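Local atomic coordinates of oxidoreductase, Gfo/Idh/MocA family (Pseudomonas syringae pv. tomato, PDB entry 3DTY), a protein that probably works as a nucleotide-dependent oxidoreductase of the Gfo/Idh/MocA family, with an N-terminal NAD-binding Rossmann domain, and binds magnesium. Residues A[98-106]-A[118-128]. Residues are numbered along the deposited sequence; the frame is centred on the assembly and turned at random.
Sequences HYSITKAAL and LCFTVEQAENL. With MG (magnesium ion), chain F.
Tyr99 lays its ring against Gln124 where two helices of the Rossmann domain, 98-107 and 122-134, run nearly parallel; the short segments cross at 15° with axes 10.4 Å apart. CG of Gln124 sits over one ring face in a CH-pi contact, 4.0 Å from the centroid, and the amide stacks offset over the CG/CD2 rim, the planes 6° apart. With its CG anti to the backbone N (chi1 172°), Tyr99 reaches across to the second helix, where OH accepts a hydrogen bond from ND2 of Asn127 at 3.3 Å. CB of Tyr99 packs on CB of Cys119. One turn on from Gln124, Leu128 packs against the same ring, its CD2 3.8 Å from CE1 of Tyr99; its two methyls also meet CG2 of Thr102. Deeper in, OG1 of Thr102 donates a hydrogen bond to O of His98, which the helix bond from Thr102 N reaches from the opposite face; the Thr102 side chain rests on Val112 and Cys114 of the central parallel sheet. Thr121, at the N-cap, and Gln124 fit a capping box: Gln124 N donates to Thr121 OG1, whose position is less certain, and Thr121 N donates weakly back to Gln124 OE1. Phe120 N adds another weak bond to OE1, which probably helps fix the amide's rotation. Asn127, donor through ND2, binds magnesium through OD1 at 2.2 Å beside OE2 of Glu123 at 2.1 Å; four waters complete six ligands.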
loop_
_atom_site.group_PDB
_atom_site.type_symbol
_atom_site.label_atom_id
_atom_site.label_comp_id
_atom_site.label_asym_id
_atom_site.label_seq_id
_atom_site.Cartn_x
_atom_site.Cartn_y
_atom_site.Cartn_z
ATOM N N HIS A 98 -39.092 -9.724 4.181
ATOM C CA HIS A 98 -38.449 -10.859 3.539
ATOM C C HIS A 98 -39.069 -12.215 3.858
ATOM O O HIS A 98 -39.278 -13.043 2.963
ATOM C CB HIS A 98 -36.962 -10.862 3.879
ATOM C CG HIS A 98 -36.226 -9.670 3.349
ATOM N ND1 HIS A 98 -34.867 -9.498 3.509
ATOM C CD2 HIS A 98 -36.662 -8.587 2.660
ATOM C CE1 HIS A 98 -34.500 -8.363 2.941
ATOM N NE2 HIS A 98 -35.571 -7.791 2.416
ATOM N N TYR A 99 -39.378 -12.447 5.125
ATOM C CA TYR A 99 -39.954 -13.724 5.504
ATOM C C TYR A 99 -41.279 -14.053 4.824
ATOM O O TYR A 99 -41.422 -15.121 4.229
ATOM C CB TYR A 99 -40.154 -13.810 7.012
ATOM C CG TYR A 99 -40.931 -15.041 7.406
ATOM C CD1 TYR A 99 -40.332 -16.296 7.388
ATOM C CD2 TYR A 99 -42.278 -14.959 7.752
ATOM C CE1 TYR A 99 -41.050 -17.447 7.708
ATOM C CE2 TYR A 99 -43.012 -16.105 8.071
ATOM C CZ TYR A 99 -42.386 -17.345 8.046
ATOM O OH TYR A 99 -43.093 -18.484 8.349
ATOM N N SER A 100 -42.248 -13.147 4.919
ATOM C CA SER A 100 -43.566 -13.402 4.335
ATOM C C SER A 100 -43.556 -13.466 2.815
ATOM O O SER A 100 -44.231 -14.304 2.218
ATOM C CB SER A 100 -44.564 -12.346 4.807
ATOM O OG SER A 100 -44.080 -11.049 4.529
ATOM N N ILE A 101 -42.787 -12.592 2.181
ATOM C CA ILE A 101 -42.735 -12.599 0.728
ATOM C C ILE A 101 -42.059 -13.871 0.222
ATOM O O ILE A 101 -42.551 -14.507 -0.705
ATOM C CB ILE A 101 -42.019 -11.343 0.199
ATOM C CG1 ILE A 101 -42.820 -10.103 0.619
ATOM C CG2 ILE A 101 -41.880 -11.416 -1.311
ATOM C CD1 ILE A 101 -42.230 -8.780 0.185
ATOM N N THR A 102 -40.949 -14.259 0.844
ATOM C CA THR A 102 -40.256 -15.478 0.436
ATOM C C THR A 102 -41.182 -16.684 0.602
ATOM O O THR A 102 -41.188 -17.591 -0.227
ATOM C CB THR A 102 -38.987 -15.724 1.273
ATOM O OG1 THR A 102 -38.066 -14.639 1.088
ATOM C CG2 THR A 102 -38.311 -17.037 0.845
ATOM N N LYS A 103 -41.963 -16.690 1.680
ATOM C CA LYS A 103 -42.892 -17.788 1.939
ATOM C C LYS A 103 -43.948 -17.866 0.836
ATOM O O LYS A 103 -44.190 -18.932 0.268
ATOM C CB LYS A 103 -43.574 -17.585 3.292
ATOM C CG LYS A 103 -44.454 -18.743 3.762
ATOM C CD LYS A 103 -44.885 -18.520 5.211
ATOM C CE LYS A 103 -45.879 -19.562 5.670
ATOM N NZ LYS A 103 -47.182 -19.421 4.969
ATOM N N ALA A 104 -44.572 -16.729 0.542
ATOM C CA ALA A 104 -45.596 -16.653 -0.495
ATOM C C ALA A 104 -45.026 -17.083 -1.847
ATOM O O ALA A 104 -45.651 -17.835 -2.588
ATOM C CB ALA A 104 -46.146 -15.225 -0.584
ATOM N N ALA A 105 -43.832 -16.601 -2.166
ATOM C CA ALA A 105 -43.196 -16.956 -3.424
ATOM C C ALA A 105 -42.965 -18.463 -3.506
ATOM O O ALA A 105 -43.272 -19.081 -4.521
ATOM C CB ALA A 105 -41.878 -16.217 -3.574
ATOM N N LEU A 106 -42.415 -19.052 -2.448
ATOM C CA LEU A 106 -42.163 -20.492 -2.445
ATOM C C LEU A 106 -43.472 -21.276 -2.588
ATOM O O LEU A 106 -43.569 -22.221 -3.383
ATOM C CB LEU A 106 -41.450 -20.918 -1.156
ATOM C CG LEU A 106 -39.973 -20.538 -0.977
ATOM C CD1 LEU A 106 -39.502 -20.951 0.413
ATOM C CD2 LEU A 106 -39.124 -21.229 -2.053
ATOM N N LEU A 118 -32.357 -13.176 5.256
ATOM C CA LEU A 118 -33.457 -14.022 4.823
ATOM C C LEU A 118 -34.692 -13.727 5.670
ATOM O O LEU A 118 -35.817 -13.699 5.175
ATOM C CB LEU A 118 -33.068 -15.484 4.985
ATOM C CG LEU A 118 -34.147 -16.481 4.589
ATOM C CD1 LEU A 118 -34.447 -16.346 3.104
ATOM C CD2 LEU A 118 -33.674 -17.883 4.923
ATOM N N CYS A 119 -34.462 -13.515 6.960
ATOM C CA CYS A 119 -35.526 -13.217 7.906
ATOM C C CYS A 119 -34.873 -12.845 9.236
ATOM O O CYS A 119 -33.654 -12.655 9.294
ATOM C CB CYS A 119 -36.453 -14.431 8.060
ATOM S SG CYS A 119 -35.595 -16.003 8.351
ATOM N N PHE A 120 -35.663 -12.737 10.298
ATOM C CA PHE A 120 -35.115 -12.349 11.594
ATOM C C PHE A 120 -34.900 -13.459 12.616
ATOM O O PHE A 120 -33.987 -13.371 13.442
ATOM C CB PHE A 120 -35.984 -11.260 12.225
ATOM C CG PHE A 120 -35.970 -9.960 11.473
ATOM C CD1 PHE A 120 -34.811 -9.523 10.835
ATOM C CD2 PHE A 120 -37.102 -9.152 11.436
ATOM C CE1 PHE A 120 -34.775 -8.297 10.177
ATOM C CE2 PHE A 120 -37.081 -7.922 10.782
ATOM C CZ PHE A 120 -35.915 -7.492 10.147
ATOM N N THR A 121 -35.723 -14.501 12.572
ATOM C CA THR A 121 -35.592 -15.582 13.543
ATOM C C THR A 121 -35.256 -16.925 12.903
ATOM O O THR A 121 -35.617 -17.188 11.758
ATOM C CB THR A 121 -36.886 -15.778 14.331
ATOM O OG1 THR A 121 -37.864 -16.362 13.465
ATOM C CG2 THR A 121 -37.411 -14.440 14.868
ATOM N N VAL A 122 -34.573 -17.771 13.667
ATOM C CA VAL A 122 -34.194 -19.100 13.201
ATOM C C VAL A 122 -35.433 -19.931 12.869
ATOM O O VAL A 122 -35.446 -20.667 11.878
ATOM C CB VAL A 122 -33.346 -19.836 14.266
ATOM C CG1 VAL A 122 -33.120 -21.294 13.859
ATOM C CG2 VAL A 122 -32.007 -19.122 14.441
ATOM N N GLU A 123 -36.474 -19.809 13.689
ATOM C CA GLU A 123 -37.714 -20.558 13.467
ATOM C C GLU A 123 -38.305 -20.208 12.099
ATOM O O GLU A 123 -38.745 -21.095 11.365
ATOM C CB GLU A 123 -38.725 -20.260 14.587
ATOM C CG GLU A 123 -40.027 -21.071 14.542
ATOM C CD GLU A 123 -41.024 -20.536 13.523
ATOM O OE1 GLU A 123 -41.157 -19.299 13.416
ATOM O OE2 GLU A 123 -41.689 -21.347 12.838
ATOM N N GLN A 124 -38.321 -18.920 11.761
ATOM C CA GLN A 124 -38.834 -18.496 10.463
ATOM C C GLN A 124 -37.909 -19.071 9.391
ATOM O O GLN A 124 -38.371 -19.626 8.398
ATOM C CB GLN A 124 -38.866 -16.965 10.352
ATOM C CG GLN A 124 -39.808 -16.290 11.327
ATOM C CD GLN A 124 -39.711 -14.775 11.284
ATOM O OE1 GLN A 124 -38.640 -14.214 11.046
ATOM N NE2 GLN A 124 -40.826 -14.107 11.535
ATOM N N ALA A 125 -36.601 -18.946 9.606
ATOM C CA ALA A 125 -35.622 -19.466 8.651
ATOM C C ALA A 125 -35.851 -20.952 8.360
ATOM O O ALA A 125 -35.829 -21.375 7.201
ATOM C CB ALA A 125 -34.225 -19.262 9.185
ATOM N N GLU A 126 -36.066 -21.739 9.411
ATOM C CA GLU A 126 -36.299 -23.174 9.260
ATOM C C GLU A 126 -37.597 -23.439 8.503
ATOM O O GLU A 126 -37.723 -24.460 7.826
ATOM C CB GLU A 126 -36.349 -23.858 10.630
ATOM C CG GLU A 126 -35.088 -23.676 11.453
ATOM C CD GLU A 126 -33.962 -24.593 11.029
ATOM O OE1 GLU A 126 -33.999 -25.112 9.894
ATOM O OE2 GLU A 126 -33.027 -24.789 11.835
ATOM N N ASN A 127 -38.560 -22.523 8.619
ATOM C CA ASN A 127 -39.836 -22.665 7.913
ATOM C C ASN A 127 -39.625 -22.500 6.412
ATOM O O ASN A 127 -40.183 -23.252 5.611
ATOM C CB ASN A 127 -40.860 -21.617 8.369
ATOM C CG ASN A 127 -41.318 -21.825 9.793
ATOM O OD1 ASN A 127 -41.127 -22.893 10.368
ATOM N ND2 ASN A 127 -41.947 -20.801 10.369
ATOM N N LEU A 128 -38.827 -21.505 6.036
ATOM C CA LEU A 128 -38.548 -21.248 4.630
ATOM C C LEU A 128 -37.773 -22.424 4.037
ATOM O O LEU A 128 -38.026 -22.842 2.904
ATOM C CB LEU A 128 -37.761 -19.942 4.486
ATOM C CG LEU A 128 -38.465 -18.680 5.010
ATOM C CD1 LEU A 128 -37.583 -17.456 4.796
ATOM C CD2 LEU A 128 -39.788 -18.500 4.281
HETATM MG MG MG F . -41.856 -23.374 12.390
HETATM O O HOH W 1 -39.812 -23.876 12.156
HETATM O O HOH W 2 -41.602 -25.482 11.538
HETATM O O HOH W 3 -41.927 -24.266 14.046
HETATM O O HOH W 4 -43.697 -23.338 11.816
#